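Local coordinates for ABC transporter periplasmic peptide-binding protein (Pseudoalteromonas, PDB 4QFL) that binds dipeptides such as Ala-Phe in the periplasm, probably to deliver them to an ABC transporter for uptake, at residues Q29-P39 with L239-P248; N283-N291 with G518-A526. One frame throughout, in Å; residues are numbered along the deposited sequence.

Contact 1 (Q29-P39 with L239-P248)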
# COMPACT_ATOMS: atom_id res chain seq x y z
N GLN A 29 14.32 -27.48 -2.67
CA GLN A 29 13.04 -27.28 -3.34
C GLN A 29 12.69 -25.80 -3.52
O GLN A 29 13.33 -24.91 -2.94
CB GLN A 29 11.90 -28.01 -2.61
CG GLN A 29 11.41 -29.29 -3.30
CD GLN A 29 10.92 -29.04 -4.72
OE1 GLN A 29 10.24 -28.05 -4.98
NE2 GLN A 29 11.28 -29.93 -5.64
N GLY A 30 11.67 -25.55 -4.33
CA GLY A 30 11.26 -24.20 -4.64
C GLY A 30 9.86 -23.93 -4.15
O GLY A 30 9.18 -24.81 -3.65
N LEU A 31 9.45 -22.67 -4.27
CA LEU A 31 8.11 -22.27 -3.93
C LEU A 31 7.57 -21.52 -5.12
O LEU A 31 8.29 -20.76 -5.74
CB LEU A 31 8.12 -21.38 -2.68
CG LEU A 31 6.76 -20.94 -2.12
CD1 LEU A 31 6.89 -20.51 -0.69
CD2 LEU A 31 6.16 -19.81 -2.95
N VAL A 32 6.31 -21.77 -5.46
CA VAL A 32 5.61 -21.04 -6.51
C VAL A 32 4.42 -20.26 -5.93
O VAL A 32 3.50 -20.83 -5.35
CB VAL A 32 5.12 -21.97 -7.63
CG1 VAL A 32 4.39 -21.17 -8.69
CG2 VAL A 32 6.30 -22.72 -8.23
N TYR A 33 4.48 -18.94 -6.08
CA TYR A 33 3.53 -18.00 -5.53
C TYR A 33 2.67 -17.47 -6.67
O TYR A 33 3.19 -16.93 -7.65
CB TYR A 33 4.31 -16.86 -4.87
CG TYR A 33 3.50 -15.79 -4.16
CD1 TYR A 33 2.85 -14.79 -4.88
CD2 TYR A 33 3.43 -15.75 -2.77
CE1 TYR A 33 2.12 -13.80 -4.24
CE2 TYR A 33 2.71 -14.76 -2.12
CZ TYR A 33 2.07 -13.78 -2.86
OH TYR A 33 1.35 -12.79 -2.21
N CYS A 34 1.35 -17.63 -6.55
CA CYS A 34 0.41 -17.12 -7.55
C CYS A 34 0.07 -15.68 -7.24
O CYS A 34 -0.67 -15.41 -6.29
CB CYS A 34 -0.89 -17.92 -7.57
SG CYS A 34 -1.03 -19.14 -8.91
N ALA A 35 0.59 -14.77 -8.07
CA ALA A 35 0.46 -13.33 -7.87
C ALA A 35 -0.65 -12.71 -8.70
O ALA A 35 -0.89 -13.10 -9.85
CB ALA A 35 1.78 -12.66 -8.19
N GLU A 36 -1.33 -11.72 -8.14
CA GLU A 36 -2.50 -11.13 -8.79
C GLU A 36 -2.18 -10.07 -9.86
O GLU A 36 -3.06 -9.63 -10.59
CB GLU A 36 -3.48 -10.58 -7.74
CG GLU A 36 -3.10 -9.22 -7.12
CD GLU A 36 -2.19 -9.35 -5.91
OE1 GLU A 36 -1.62 -10.44 -5.68
OE2 GLU A 36 -2.06 -8.35 -5.17
N ALA A 37 -0.92 -9.65 -9.96
CA ALA A 37 -0.57 -8.65 -10.96
C ALA A 37 0.92 -8.60 -11.26
O ALA A 37 1.74 -9.07 -10.49
CB ALA A 37 -1.06 -7.27 -10.55
N ASN A 38 1.23 -8.03 -12.41
CA ASN A 38 2.59 -7.80 -12.85
C ASN A 38 3.23 -6.72 -11.96
O ASN A 38 2.57 -5.75 -11.59
CB ASN A 38 2.47 -7.35 -14.31
CG ASN A 38 3.80 -7.25 -15.01
OD1 ASN A 38 4.16 -6.17 -15.49
ND2 ASN A 38 4.52 -8.36 -15.11
N PRO A 39 4.51 -6.90 -11.57
CA PRO A 39 5.15 -5.82 -10.81
C PRO A 39 5.51 -4.67 -11.73
O PRO A 39 5.95 -4.91 -12.85
CB PRO A 39 6.44 -6.48 -10.29
CG PRO A 39 6.78 -7.49 -11.35
CD PRO A 39 5.45 -8.00 -11.87
N LEU A 239 14.43 -21.56 1.38
CA LEU A 239 14.07 -21.87 -0.00
C LEU A 239 15.23 -21.67 -0.99
O LEU A 239 15.99 -20.72 -0.87
CB LEU A 239 12.88 -21.01 -0.44
CG LEU A 239 11.50 -21.45 0.03
CD1 LEU A 239 10.50 -20.33 -0.14
CD2 LEU A 239 11.07 -22.69 -0.74
N GLU A 240 15.35 -22.58 -1.95
CA GLU A 240 16.37 -22.46 -3.00
C GLU A 240 15.89 -21.55 -4.12
O GLU A 240 16.64 -20.73 -4.68
CB GLU A 240 16.70 -23.83 -3.59
CG GLU A 240 17.41 -24.78 -2.64
CD GLU A 240 18.84 -24.36 -2.37
OE1 GLU A 240 19.47 -23.78 -3.28
OE2 GLU A 240 19.32 -24.62 -1.24
N GLN A 241 14.62 -21.72 -4.46
CA GLN A 241 14.01 -21.02 -5.57
C GLN A 241 12.65 -20.49 -5.18
O GLN A 241 11.90 -21.13 -4.45
CB GLN A 241 13.85 -21.95 -6.76
CG GLN A 241 15.08 -22.13 -7.60
CD GLN A 241 14.75 -22.77 -8.94
OE1 GLN A 241 13.57 -23.02 -9.25
NE2 GLN A 241 15.77 -23.04 -9.75
N LEU A 242 12.34 -19.31 -5.70
CA LEU A 242 11.05 -18.67 -5.52
C LEU A 242 10.60 -18.17 -6.88
O LEU A 242 11.27 -17.32 -7.47
CB LEU A 242 11.19 -17.47 -4.60
CG LEU A 242 10.42 -17.45 -3.28
CD1 LEU A 242 10.61 -16.08 -2.63
CD2 LEU A 242 8.95 -17.76 -3.52
N VAL A 243 9.49 -18.70 -7.38
CA VAL A 243 8.92 -18.18 -8.61
C VAL A 243 7.55 -17.58 -8.29
O VAL A 243 6.78 -18.15 -7.53
CB VAL A 243 8.76 -19.29 -9.68
CG1 VAL A 243 8.43 -18.67 -11.03
CG2 VAL A 243 10.03 -20.13 -9.77
N TYR A 244 7.29 -16.41 -8.87
CA TYR A 244 5.95 -15.82 -8.87
C TYR A 244 5.29 -16.05 -10.23
O TYR A 244 5.84 -15.72 -11.28
CB TYR A 244 6.01 -14.32 -8.58
CG TYR A 244 6.48 -13.98 -7.20
CD1 TYR A 244 7.83 -13.95 -6.89
CD2 TYR A 244 5.57 -13.70 -6.20
CE1 TYR A 244 8.26 -13.64 -5.62
CE2 TYR A 244 5.99 -13.40 -4.92
CZ TYR A 244 7.34 -13.37 -4.64
OH TYR A 244 7.78 -13.06 -3.38
N ASP A 245 4.10 -16.64 -10.19
CA ASP A 245 3.32 -16.92 -11.38
C ASP A 245 2.30 -15.81 -11.51
O ASP A 245 1.35 -15.75 -10.74
CB ASP A 245 2.64 -18.28 -11.23
CG ASP A 245 1.79 -18.66 -12.43
OD1 ASP A 245 1.44 -17.76 -13.21
OD2 ASP A 245 1.47 -19.85 -12.58
N ILE A 246 2.50 -14.92 -12.46
CA ILE A 246 1.59 -13.78 -12.62
C ILE A 246 0.27 -14.21 -13.24
O ILE A 246 0.19 -14.51 -14.43
CB ILE A 246 2.22 -12.71 -13.48
CG1 ILE A 246 3.59 -12.33 -12.93
CG2 ILE A 246 1.31 -11.50 -13.55
CD1 ILE A 246 3.55 -11.85 -11.52
N THR A 247 -0.77 -14.24 -12.42
CA THR A 247 -2.07 -14.75 -12.84
C THR A 247 -3.16 -13.82 -12.31
O THR A 247 -3.64 -14.00 -11.19
CB THR A 247 -2.32 -16.15 -12.27
OG1 THR A 247 -1.19 -16.98 -12.52
CG2 THR A 247 -3.55 -16.77 -12.91
N PRO A 248 -3.57 -12.83 -13.12
CA PRO A 248 -4.52 -11.82 -12.66
C PRO A 248 -5.91 -12.36 -12.32
O PRO A 248 -6.59 -11.80 -11.46
CB PRO A 248 -4.61 -10.87 -13.85
CG PRO A 248 -3.34 -11.08 -14.59
CD PRO A 248 -3.03 -12.53 -14.45
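Tyr33 and Tyr244 meet on one face of the parallel strands 30-35 and 241-246. Tyr33 N bonds to Val243 O at 2.8 Å, and Tyr33 O receives Asp245 N at 2.7 Å. Tyr33 CG is anti to its own amide nitrogen (chi1 -177°), which brings its ring against that of Tyr244. Tyr33 CB lies 3.7 Å from Tyr244 CD2. Tyr33 CG is 3.5 Å from Tyr244 CE2, and Tyr33 CD1 comes to 3.2 Å from Tyr244 CD2. Tyr33 CD2 is 4.1 Å from Tyr244 CE2. Tyr33 CE1 lies at the edge of the Tyr244 ring, near its plane, and CZ and OH run on past the close part. Tyr244 CE2 sits over one face of Tyr33. The rings cross obliquely at 55°, neither stacked nor T-shaped. A serine in place of Tyr33 would probably open a gap beside Tyr244 and leave that ring freer to turn. Beside them, Leu31 CD2 packs on Leu242 CD2 at 3.5 Å. On the other face, Cys34 is disulfide-bonded to Cys262, and Asp245 salt-bridges Lys256. Past the strand, Glu36 OE2 forms a salt bridge with Arg383 NH1. The pairing thus separates an apolar, aromatic face from one with a covalent crosslink and a charge pair.

Contact 2 (N283-N291 with G518-A526)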
# COMPACT_ATOMS: atom_id res chain seq x y z
N ASN A 283 -3.98 -24.89 3.50
CA ASN A 283 -4.23 -24.00 4.63
C ASN A 283 -4.69 -22.65 4.14
O ASN A 283 -4.15 -22.11 3.18
CB ASN A 283 -2.97 -23.80 5.46
CG ASN A 283 -2.47 -25.08 6.09
OD1 ASN A 283 -3.25 -25.90 6.56
ND2 ASN A 283 -1.16 -25.25 6.10
N VAL A 284 -5.68 -22.08 4.80
CA VAL A 284 -6.08 -20.72 4.48
C VAL A 284 -6.00 -19.89 5.76
O VAL A 284 -6.72 -20.15 6.73
CB VAL A 284 -7.48 -20.68 3.86
CG1 VAL A 284 -7.79 -19.27 3.36
CG2 VAL A 284 -7.58 -21.70 2.74
N GLU A 285 -5.08 -18.93 5.78
CA GLU A 285 -4.93 -18.08 6.94
C GLU A 285 -5.90 -16.93 6.84
O GLU A 285 -6.24 -16.50 5.75
CB GLU A 285 -3.51 -17.54 7.04
CG GLU A 285 -2.45 -18.57 7.26
CD GLU A 285 -1.05 -17.97 7.14
OE1 GLU A 285 -0.63 -17.26 8.09
OE2 GLU A 285 -0.39 -18.19 6.10
N ARG A 286 -6.33 -16.43 7.99
CA ARG A 286 -7.36 -15.41 8.07
C ARG A 286 -6.97 -14.49 9.21
O ARG A 286 -7.08 -14.86 10.37
CB ARG A 286 -8.70 -16.10 8.38
CG ARG A 286 -9.84 -15.17 8.71
CD ARG A 286 -11.05 -15.96 9.22
NE ARG A 286 -12.15 -15.06 9.52
CZ ARG A 286 -13.29 -14.99 8.83
NH1 ARG A 286 -13.50 -15.81 7.80
NH2 ARG A 286 -14.22 -14.12 9.17
N GLU A 287 -6.48 -13.30 8.90
CA GLU A 287 -5.97 -12.43 9.95
C GLU A 287 -6.61 -11.05 9.93
O GLU A 287 -7.01 -10.56 8.87
CB GLU A 287 -4.46 -12.28 9.83
CG GLU A 287 -3.74 -13.58 9.60
CD GLU A 287 -2.22 -13.41 9.51
OE1 GLU A 287 -1.52 -14.44 9.40
OE2 GLU A 287 -1.73 -12.25 9.56
N THR A 288 -6.70 -10.43 11.11
CA THR A 288 -7.16 -9.05 11.19
C THR A 288 -6.10 -8.13 10.59
O THR A 288 -4.90 -8.45 10.62
CB THR A 288 -7.43 -8.63 12.64
OG1 THR A 288 -7.88 -7.27 12.64
CG2 THR A 288 -6.17 -8.71 13.47
N ASN A 289 -6.53 -7.00 10.04
CA ASN A 289 -5.61 -6.15 9.30
C ASN A 289 -6.13 -4.72 9.19
O ASN A 289 -7.33 -4.50 9.06
CB ASN A 289 -5.35 -6.77 7.92
CG ASN A 289 -4.51 -5.88 7.02
OD1 ASN A 289 -5.04 -4.97 6.38
ND2 ASN A 289 -3.22 -6.16 6.94
N LEU A 290 -5.22 -3.76 9.28
CA LEU A 290 -5.57 -2.35 9.16
C LEU A 290 -5.78 -2.00 7.69
O LEU A 290 -4.84 -1.89 6.92
CB LEU A 290 -4.44 -1.51 9.72
CG LEU A 290 -4.12 -1.59 11.21
CD1 LEU A 290 -2.76 -0.99 11.46
CD2 LEU A 290 -5.21 -0.88 12.02
N ASN A 291 -7.03 -1.83 7.30
CA ASN A 291 -7.34 -1.48 5.93
C ASN A 291 -8.68 -0.80 5.86
O ASN A 291 -9.47 -0.88 6.79
CB ASN A 291 -7.33 -2.72 5.03
CG ASN A 291 -8.42 -3.71 5.39
OD1 ASN A 291 -8.21 -4.65 6.16
ND2 ASN A 291 -9.59 -3.51 4.82
N GLY A 518 6.11 -20.72 7.60
CA GLY A 518 7.00 -19.59 7.79
C GLY A 518 6.58 -18.34 7.05
O GLY A 518 7.34 -17.38 6.99
N ILE A 519 5.38 -18.35 6.49
CA ILE A 519 4.90 -17.21 5.72
C ILE A 519 4.22 -16.18 6.62
O ILE A 519 3.42 -16.54 7.48
CB ILE A 519 3.94 -17.65 4.59
CG1 ILE A 519 3.17 -18.91 4.99
CG2 ILE A 519 4.70 -17.89 3.30
CD1 ILE A 519 3.95 -20.19 4.81
N THR A 520 4.54 -14.90 6.42
CA THR A 520 3.97 -13.83 7.25
C THR A 520 3.07 -12.83 6.50
O THR A 520 3.49 -12.16 5.55
CB THR A 520 5.06 -13.04 8.02
OG1 THR A 520 6.01 -12.49 7.10
CG2 THR A 520 5.79 -13.95 9.01
N LEU A 521 1.82 -12.75 6.95
CA LEU A 521 0.86 -11.76 6.47
C LEU A 521 0.89 -10.44 7.27
O LEU A 521 1.44 -9.43 6.81
CB LEU A 521 -0.57 -12.30 6.57
CG LEU A 521 -0.96 -13.54 5.77
CD1 LEU A 521 -2.44 -13.86 5.92
CD2 LEU A 521 -0.60 -13.35 4.32
N GLY A 522 0.28 -10.47 8.46
CA GLY A 522 0.30 -9.34 9.37
C GLY A 522 -0.82 -8.31 9.27
O GLY A 522 -1.52 -8.26 8.26
N PRO A 523 -0.98 -7.48 10.31
CA PRO A 523 -2.04 -6.46 10.39
C PRO A 523 -1.67 -5.19 9.60
O PRO A 523 -2.47 -4.26 9.47
CB PRO A 523 -2.12 -6.16 11.89
CG PRO A 523 -0.73 -6.39 12.38
CD PRO A 523 -0.16 -7.51 11.54
N PHE A 524 -0.47 -5.17 9.04
CA PHE A 524 -0.05 -4.10 8.14
C PHE A 524 1.12 -4.54 7.27
O PHE A 524 1.76 -5.55 7.54
CB PHE A 524 0.30 -2.83 8.92
CG PHE A 524 1.36 -3.03 9.99
CD1 PHE A 524 2.71 -3.01 9.66
CD2 PHE A 524 1.01 -3.19 11.32
CE1 PHE A 524 3.67 -3.19 10.63
CE2 PHE A 524 1.97 -3.36 12.29
CZ PHE A 524 3.30 -3.36 11.95
N GLY A 525 1.40 -3.77 6.21
CA GLY A 525 2.58 -4.00 5.42
C GLY A 525 2.47 -5.14 4.43
O GLY A 525 1.49 -5.88 4.42
N ALA A 526 3.49 -5.27 3.60
CA ALA A 526 3.51 -6.27 2.54
C ALA A 526 3.78 -7.68 3.06
O ALA A 526 4.29 -7.88 4.15
CB ALA A 526 4.54 -5.90 1.50
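Strand 282-287 and the residues after it, through Leu290, run beside the irregular loop 518-526, near the C terminus of this periplasmic binding protein. Glu287 reaches across with its carboxylate, and OE2 accepts a hydrogen bond from Gly522 N at 2.9 Å. The donor comes from the syn side, 22° out of the carboxylate plane. The chain of Glu287 is extended beyond CG, with CG anti to the carbonyl carbon, and this carries the acid to the loop. The same carboxylate lies against Leu521: Glu287 CD is 3.5 Å from Leu521 CB, and the two side chains pass at a slant. Leu521 CD1 also touches Glu285 CB, at 4.0 Å.

Strand 282-287 belongs to the family 5 solute-binding fold, where it pairs antiparallel with strand 500-513. Arg508 of that strand donates to Gly522 O and Gly525 O, so the loop is held from a second strand too. At the backbone angles of Gly522 (phi 91°), a side chain would collide with the carbonyl oxygen of Leu521.

Further along, Leu290 N bonds to Pro523 O at 2.8 Å and nearly straight, 170° at the hydrogen. Leu290 CB rests on that same oxygen, Pro523 O, at 3.4 Å. Thr288 O faces Pro523 CA at 3.5 Å in a CA-H...O contact. Leu290 CD1 reaches Phe524 CD2 at 4.4 Å, a loose apolar touch.

From the N terminus, segment 29-39 enters first as a strand. Contact 1 closes when the chain returns at 239-248, after 199 residues that hold both helices and strands. Contact 2 opens later, at 283-291, and closes near the C terminus at 518-526, after another 226 residues. The two loops are in series and neither nest nor cross. The centres of contact 1 and contact 2 lie about 18 Å apart. The nearest atoms of contact 1 and contact 2 are about 5 Å apart, without touching. Strand pairings relate them: 30-35 pairs with 264-266, 264-266 with 500-513, and 500-513 with 282-287. Contact 1 thus ties the N-terminal strand to 241-246, and contact 2 ties a C-terminal loop to the same connected set of strands.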